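Local coordinates for AlkZ (Streptomyces sahachiroi, PDB 5UUJ), which belongs to the AlkZ-like family of DNA glycosylases, proteins of the helix-turn-helix clan, and has more helix than strand, at residues A[108-111]-A[116-119]; A[124-129]-A[149-154]; A[99-104]-A[234-239]. All blocks are in the same frame, centred on the assembly; numbering follows the deposited sequence.

Contact 1. Residues A[108-111]-A[116-119]; sequences SWTR and TPRQ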
# COMPACT_ATOMS: atom_id res chain seq x y z
N SER A 108 8.54 5.04 -24.07
CA SER A 108 9.62 4.79 -23.13
C SER A 108 9.52 3.40 -22.49
O SER A 108 10.53 2.74 -22.26
CB SER A 108 9.65 5.87 -22.04
OG SER A 108 8.41 5.96 -21.36
N TRP A 109 8.30 2.95 -22.21
CA TRP A 109 8.09 1.62 -21.65
C TRP A 109 8.42 0.54 -22.67
O TRP A 109 9.04 -0.48 -22.34
CB TRP A 109 6.64 1.46 -21.17
CG TRP A 109 6.43 0.26 -20.29
CD1 TRP A 109 6.46 0.23 -18.92
CD2 TRP A 109 6.12 -1.08 -20.71
NE1 TRP A 109 6.20 -1.04 -18.47
CE2 TRP A 109 5.99 -1.86 -19.54
CE3 TRP A 109 5.95 -1.69 -21.96
CZ2 TRP A 109 5.70 -3.23 -19.59
CZ3 TRP A 109 5.66 -3.04 -22.00
CH2 TRP A 109 5.54 -3.80 -20.82
N THR A 110 8.00 0.75 -23.91
CA THR A 110 8.30 -0.17 -25.00
C THR A 110 9.81 -0.30 -25.21
O THR A 110 10.32 -1.41 -25.38
CB THR A 110 7.65 0.29 -26.32
OG1 THR A 110 6.25 0.55 -26.10
CG2 THR A 110 7.80 -0.77 -27.40
N ARG A 111 10.52 0.82 -25.20
CA ARG A 111 11.96 0.81 -25.44
C ARG A 111 12.70 0.06 -24.34
O ARG A 111 13.67 -0.65 -24.60
CB ARG A 111 12.50 2.24 -25.55
CG ARG A 111 12.03 3.00 -26.78
CD ARG A 111 12.84 4.27 -26.99
NE ARG A 111 12.72 5.21 -25.88
CZ ARG A 111 11.87 6.24 -25.84
NH1 ARG A 111 11.04 6.49 -26.85
NH2 ARG A 111 11.85 7.03 -24.78
N THR A 116 5.94 -4.81 -27.23
CA THR A 116 5.02 -3.84 -27.81
C THR A 116 3.65 -3.93 -27.12
O THR A 116 3.36 -4.90 -26.44
CB THR A 116 4.84 -4.07 -29.32
OG1 THR A 116 4.11 -5.28 -29.55
CG2 THR A 116 6.20 -4.15 -30.01
N PRO A 117 2.81 -2.89 -27.30
CA PRO A 117 1.44 -2.93 -26.76
C PRO A 117 0.63 -4.10 -27.32
O PRO A 117 -0.14 -4.72 -26.58
CB PRO A 117 0.85 -1.59 -27.21
CG PRO A 117 2.02 -0.70 -27.39
CD PRO A 117 3.12 -1.58 -27.90
N ARG A 118 0.81 -4.39 -28.60
CA ARG A 118 0.14 -5.54 -29.21
C ARG A 118 0.53 -6.81 -28.48
O ARG A 118 -0.32 -7.65 -28.17
CB ARG A 118 0.50 -5.66 -30.70
CG ARG A 118 -0.16 -6.83 -31.41
CD ARG A 118 -1.63 -6.59 -31.66
NE ARG A 118 -2.36 -7.83 -31.91
CZ ARG A 118 -3.04 -8.52 -30.99
NH1 ARG A 118 -3.09 -8.10 -29.73
NH2 ARG A 118 -3.66 -9.64 -31.33
N GLN A 119 1.82 -6.93 -28.19
CA GLN A 119 2.35 -8.12 -27.52
C GLN A 119 1.91 -8.21 -26.06
O GLN A 119 1.77 -9.31 -25.53
CB GLN A 119 3.87 -8.13 -27.61
CG GLN A 119 4.39 -8.56 -28.96
CD GLN A 119 5.87 -8.32 -29.12
OE1 GLN A 119 6.42 -7.38 -28.55
NE2 GLN A 119 6.53 -9.18 -29.88
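Thr110, on helix 107-113, meets Thr116 and Pro117 where helix 117-130 begins; the contact spans the tight turn between the two helices, and the second helix starts with a capping box. The methyl CG2 of Thr110 rests 4.2 Å from CA of Thr116, while its hydroxyl OG1 lies the same 4.2 Å from CD of Pro117, the side chains of Thr110 and Pro117 crossing at about a right angle. Both touches are van der Waals contacts at the protein surface. With OG1 beside the backbone N (chi1 -51°) and CG2 anti to it, the methyl reaches Thr116 and OG1 makes a weak hydrogen bond to the carbonyl O of Lys106. Pro117 also packs on Leu105, and Trp109, one residue before Thr110, turns instead to Ser164 and Pro168 of helix 162-172. Further out, Thr116 is the N-cap of helix 117-130: its OG1 accepts from Gln119 N at 3.1 Å. The side chain of Gln119 folds back to complete the box, so that the two residues grip each other twice. Thr116 N points almost straight at Gln119 OE1, 2.9 Å away with an N-H...O angle of 178°, and meets a lone pair in the carbonyl plane.

Contact 2. Residues A[124-129]-A[149-154]; sequences TEEVAG and KRFVSM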
# COMPACT_ATOMS: atom_id res chain seq x y z
N THR A 124 -1.39 -11.05 -22.16
CA THR A 124 -2.51 -11.00 -21.22
C THR A 124 -3.42 -12.20 -21.45
O THR A 124 -3.77 -12.92 -20.51
CB THR A 124 -3.31 -9.70 -21.37
OG1 THR A 124 -2.48 -8.58 -21.05
CG2 THR A 124 -4.53 -9.69 -20.46
N GLU A 125 -3.79 -12.41 -22.71
CA GLU A 125 -4.67 -13.51 -23.10
C GLU A 125 -4.05 -14.87 -22.79
O GLU A 125 -4.70 -15.74 -22.21
CB GLU A 125 -4.99 -13.42 -24.59
CG GLU A 125 -5.72 -12.15 -25.00
CD GLU A 125 -5.69 -11.89 -26.50
OE1 GLU A 125 -5.11 -12.70 -27.25
OE2 GLU A 125 -6.26 -10.87 -26.93
N GLU A 126 -2.80 -15.04 -23.17
CA GLU A 126 -2.16 -16.35 -23.08
C GLU A 126 -1.83 -16.72 -21.64
O GLU A 126 -1.98 -17.87 -21.24
CB GLU A 126 -0.90 -16.38 -23.94
CG GLU A 126 -0.52 -17.77 -24.41
CD GLU A 126 -1.57 -18.39 -25.33
OE1 GLU A 126 -1.55 -19.63 -25.49
OE2 GLU A 126 -2.39 -17.64 -25.89
N VAL A 127 -1.39 -15.74 -20.85
CA VAL A 127 -1.07 -15.98 -19.45
C VAL A 127 -2.34 -16.38 -18.70
O VAL A 127 -2.32 -17.27 -17.86
CB VAL A 127 -0.42 -14.74 -18.80
CG1 VAL A 127 -0.45 -14.82 -17.27
CG2 VAL A 127 1.02 -14.59 -19.28
N ALA A 128 -3.45 -15.72 -19.02
CA ALA A 128 -4.72 -16.01 -18.38
C ALA A 128 -5.11 -17.47 -18.59
O ALA A 128 -5.63 -18.13 -17.69
CB ALA A 128 -5.81 -15.09 -18.90
N GLY A 129 -4.86 -17.98 -19.80
CA GLY A 129 -5.19 -19.36 -20.13
C GLY A 129 -4.26 -20.36 -19.47
O GLY A 129 -4.69 -21.40 -18.99
N LYS A 149 4.65 -19.44 -30.62
CA LYS A 149 5.37 -18.89 -31.76
C LYS A 149 5.42 -17.37 -31.68
O LYS A 149 6.37 -16.74 -32.16
CB LYS A 149 4.70 -19.33 -33.07
CG LYS A 149 3.92 -20.64 -32.93
CD LYS A 149 3.74 -21.35 -34.27
CE LYS A 149 3.10 -22.71 -34.07
NZ LYS A 149 3.60 -23.72 -35.05
N ARG A 150 4.41 -16.78 -31.05
CA ARG A 150 4.33 -15.33 -30.89
C ARG A 150 5.34 -14.79 -29.88
O ARG A 150 5.58 -13.59 -29.83
CB ARG A 150 2.92 -14.94 -30.45
CG ARG A 150 1.83 -15.18 -31.49
CD ARG A 150 0.45 -15.10 -30.85
NE ARG A 150 0.15 -16.31 -30.08
CZ ARG A 150 -0.88 -16.43 -29.25
NH1 ARG A 150 -1.71 -15.41 -29.06
NH2 ARG A 150 -1.08 -17.57 -28.61
N PHE A 151 5.93 -15.68 -29.09
CA PHE A 151 6.74 -15.29 -27.94
C PHE A 151 8.14 -15.90 -27.95
O PHE A 151 8.98 -15.53 -27.13
CB PHE A 151 6.04 -15.68 -26.64
CG PHE A 151 4.63 -15.19 -26.54
CD1 PHE A 151 4.32 -13.86 -26.79
CD2 PHE A 151 3.60 -16.05 -26.19
CE1 PHE A 151 3.02 -13.41 -26.69
CE2 PHE A 151 2.30 -15.61 -26.09
CZ PHE A 151 2.01 -14.28 -26.35
N VAL A 152 8.39 -16.83 -28.87
CA VAL A 152 9.65 -17.57 -28.89
C VAL A 152 10.84 -16.63 -29.08
O VAL A 152 11.94 -16.90 -28.60
CB VAL A 152 9.65 -18.64 -30.00
CG1 VAL A 152 9.62 -18.00 -31.39
CG2 VAL A 152 10.86 -19.57 -29.86
N SER A 153 10.62 -15.52 -29.77
CA SER A 153 11.68 -14.55 -30.03
C SER A 153 11.92 -13.63 -28.84
O SER A 153 12.88 -12.86 -28.83
CB SER A 153 11.34 -13.73 -31.27
OG SER A 153 10.07 -13.11 -31.14
N MSE A 154 11.05 -13.72 -27.84
CA MSE A 154 11.07 -12.80 -26.70
C MSE A 154 11.71 -13.39 -25.45
O MSE A 154 11.74 -12.74 -24.40
CB MSE A 154 9.65 -12.37 -26.33
CG MSE A 154 8.94 -11.50 -27.34
SE MSE A 154 7.13 -11.12 -26.73
CE MSE A 154 7.51 -10.63 -24.88
O HOH W 1 -4.43 -15.16 -27.90
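Glu126 of helix 117-130 meets two neighbours of the loop between helices 138-146 and 155-160: Arg150 with its carboxylate and Phe151 with its aliphatic stem. Both CB and CG of Glu126 lie 3.9 Å from CE2 of Phe151, approaching the ring obliquely. CG stands anti to the backbone N (chi1 -154°), and the bend of the chain at chi2 turns the carboxylate toward the arginine. There OE2 of Glu126 forms a salt bridge with NH2 of Arg150 at 3.0 Å. The carboxylate oxygen comes in at the guanidinium edge, near its plane; the planes of the two groups are 79° apart and OE2 alone makes the bond, which is weak, with an N-H...O angle of 143°. The stronger partner of Arg150 is Asp148, bound in a salt bridge to the same NH2. On NH1, a water in the guanidinium plane accepts at 3.0 Å and donates to OE1 of Glu125 at 2.6 Å, joining a second acid of the helix to the arginine. Phe151 is buried: CB of Arg150 sits 4.0 Å above the centre of one ring face, and the ring also packs on Glu122 and Leu123 of the helix. Asp148 and Glu126 thus pair directly with Arg150 and Glu125 through a water, which probably favours its positive charge, while the packing of the buried Phe151 on Glu126, Glu122 and Leu123 joins the loop to helix 117-130.

Contact 3. Residues A[99-104]-A[234-239]; sequences ANTGSW and NSTSKP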
# COMPACT_ATOMS: atom_id res chain seq x y z
N ALA A 99 -4.71 -0.08 -14.51
CA ALA A 99 -4.73 -0.40 -15.93
C ALA A 99 -5.07 0.84 -16.75
O ALA A 99 -4.58 1.02 -17.86
CB ALA A 99 -5.73 -1.51 -16.22
N ASN A 100 -5.90 1.71 -16.18
CA ASN A 100 -6.33 2.93 -16.85
C ASN A 100 -5.18 3.89 -17.13
O ASN A 100 -5.26 4.72 -18.04
CB ASN A 100 -7.42 3.63 -16.02
CG ASN A 100 -7.90 4.92 -16.66
OD1 ASN A 100 -8.57 4.90 -17.69
ND2 ASN A 100 -7.57 6.05 -16.04
N THR A 101 -4.09 3.79 -16.36
CA THR A 101 -2.95 4.68 -16.56
C THR A 101 -2.24 4.38 -17.88
O THR A 101 -1.58 5.26 -18.43
CB THR A 101 -1.92 4.57 -15.41
OG1 THR A 101 -1.29 3.28 -15.44
CG2 THR A 101 -2.59 4.79 -14.06
N GLY A 102 -2.38 3.15 -18.36
CA GLY A 102 -1.79 2.75 -19.63
C GLY A 102 -0.31 3.05 -19.72
O GLY A 102 0.17 3.52 -20.75
N SER A 103 0.41 2.77 -18.63
CA SER A 103 1.83 3.09 -18.54
C SER A 103 2.65 2.34 -19.58
O SER A 103 3.68 2.83 -20.05
CB SER A 103 2.35 2.76 -17.15
OG SER A 103 2.29 1.37 -16.91
N TRP A 104 2.20 1.14 -19.94
CA TRP A 104 2.94 0.28 -20.86
C TRP A 104 2.73 0.70 -22.31
O TRP A 104 3.34 0.14 -23.22
CB TRP A 104 2.53 -1.18 -20.67
CG TRP A 104 1.13 -1.46 -21.10
CD1 TRP A 104 0.72 -1.95 -22.31
CD2 TRP A 104 -0.07 -1.28 -20.32
NE1 TRP A 104 -0.65 -2.08 -22.34
CE2 TRP A 104 -1.15 -1.68 -21.13
CE3 TRP A 104 -0.32 -0.82 -19.03
CZ2 TRP A 104 -2.47 -1.63 -20.68
CZ3 TRP A 104 -1.64 -0.77 -18.59
CH2 TRP A 104 -2.69 -1.17 -19.41
N ASN A 234 1.04 10.32 -9.93
CA ASN A 234 0.45 11.34 -10.79
C ASN A 234 0.49 10.99 -12.28
O ASN A 234 0.90 11.81 -13.10
CB ASN A 234 1.13 12.68 -10.55
CG ASN A 234 0.88 13.22 -9.15
OD1 ASN A 234 -0.21 13.73 -8.86
ND2 ASN A 234 1.87 13.10 -8.28
N SER A 235 0.06 9.78 -12.62
CA SER A 235 0.06 9.31 -14.00
C SER A 235 -1.32 9.39 -14.65
O SER A 235 -1.45 9.20 -15.86
CB SER A 235 0.58 7.87 -14.07
OG SER A 235 1.90 7.78 -13.55
N THR A 236 -2.35 9.66 -13.86
CA THR A 236 -3.72 9.70 -14.37
C THR A 236 -4.02 11.04 -15.04
O THR A 236 -3.55 12.09 -14.61
CB THR A 236 -4.75 9.45 -13.25
OG1 THR A 236 -4.44 8.23 -12.57
CG2 THR A 236 -6.17 9.36 -13.83
N SER A 237 -4.81 10.99 -16.11
CA SER A 237 -5.32 12.18 -16.78
C SER A 237 -5.96 13.15 -15.79
O SER A 237 -6.88 12.78 -15.06
CB SER A 237 -6.33 11.80 -17.86
OG SER A 237 -7.10 12.92 -18.26
N LYS A 238 -5.48 14.38 -15.75
CA LYS A 238 -5.96 15.35 -14.78
C LYS A 238 -7.42 15.74 -15.03
O LYS A 238 -8.19 15.89 -14.08
CB LYS A 238 -5.06 16.58 -14.77
CG LYS A 238 -3.71 16.33 -14.11
CD LYS A 238 -2.87 17.59 -14.03
CE LYS A 238 -1.60 17.37 -13.23
NZ LYS A 238 -0.68 16.40 -13.88
N PRO A 239 -7.82 15.91 -16.30
CA PRO A 239 -9.25 16.12 -16.57
C PRO A 239 -10.12 14.96 -16.07
O PRO A 239 -11.22 15.18 -15.55
CB PRO A 239 -9.32 16.23 -18.09
CG PRO A 239 -7.98 16.73 -18.49
CD PRO A 239 -7.00 16.16 -17.51
O HOH W 2 -6.15 5.96 -13.32
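The backbones come closest at Thr101 and Thr236, whose CA atoms are 5.5 Å apart, as the chain leaving helix 91-100 passes the turn that leads into helix 238-248. Thr101 CG2 lies 4.2 Å from Thr236 OG1, methyl against hydroxyl, and the two side chains cross at about a right angle. In Thr101 the hydroxyl sits between the backbone N and the carbonyl carbon (chi1 68°), where OG1 bonds to the carbonyl O of Met98 and leaves the methyl to face the other segment. CB of Thr101 also packs against CB of Ser235 at 4.4 Å; the hydroxyl of Ser235 is taken up by the carbonyl O of Ser232.

Asn100 extends the contact on the helix side. Its CG is anti to the backbone N (chi1 179°), which swings the amide toward the partner, and ND2 comes to 4.2 Å from the methyl CG2 of Thr236. A water bridges the same pair: it accepts from Asn100 ND2 at 3.1 Å and donates to Thr236 OG1 at 2.9 Å. That hydroxyl also hydrogen-bonds Asp228 OD1, so the buried Thr236 has its polar atom held by both a water and a carboxylate. The Thr236 side chain also touches Leu231, Leu241 and Trp244, the last of which also touches Asn100.

Gly102 leaves helical geometry with a positive phi (52°), turning the chain after helix 91-100, and its N bonds the carbonyl O of Ala99 at 3.1 Å. On the other side, Ser237 is the N-cap of helix 238-248, its OG making a weak bond to Lys240 N. This is packing of the chain that follows helix 91-100 against the N-capped turn between helices 224-232 and 238-248, joining sequence-distant parts of the AlkZ-like fold.

Contacts 1 and 2 share helix 117-130: contact 1 sits at its N-terminal end and contact 2 farther along, their centres about 14 Å apart. They touch where Gln119 NE2 packs 3.7 Å from the selenium SE of Met154. Contact 3 lies about 16 Å from contact 1, centre to centre, and the two meet through Trp109, whose CE3 is 3.4 Å from the carbonyl O of Trp104. Contact 3 joins the chain over 130 residues, a span that includes both other contacts. Contacts 2 and 3 are about 25 Å apart between centres, with nearest atoms about 7 Å apart. Helix 162-172 lies beside all three, receiving Trp109, Val127 and Trp104.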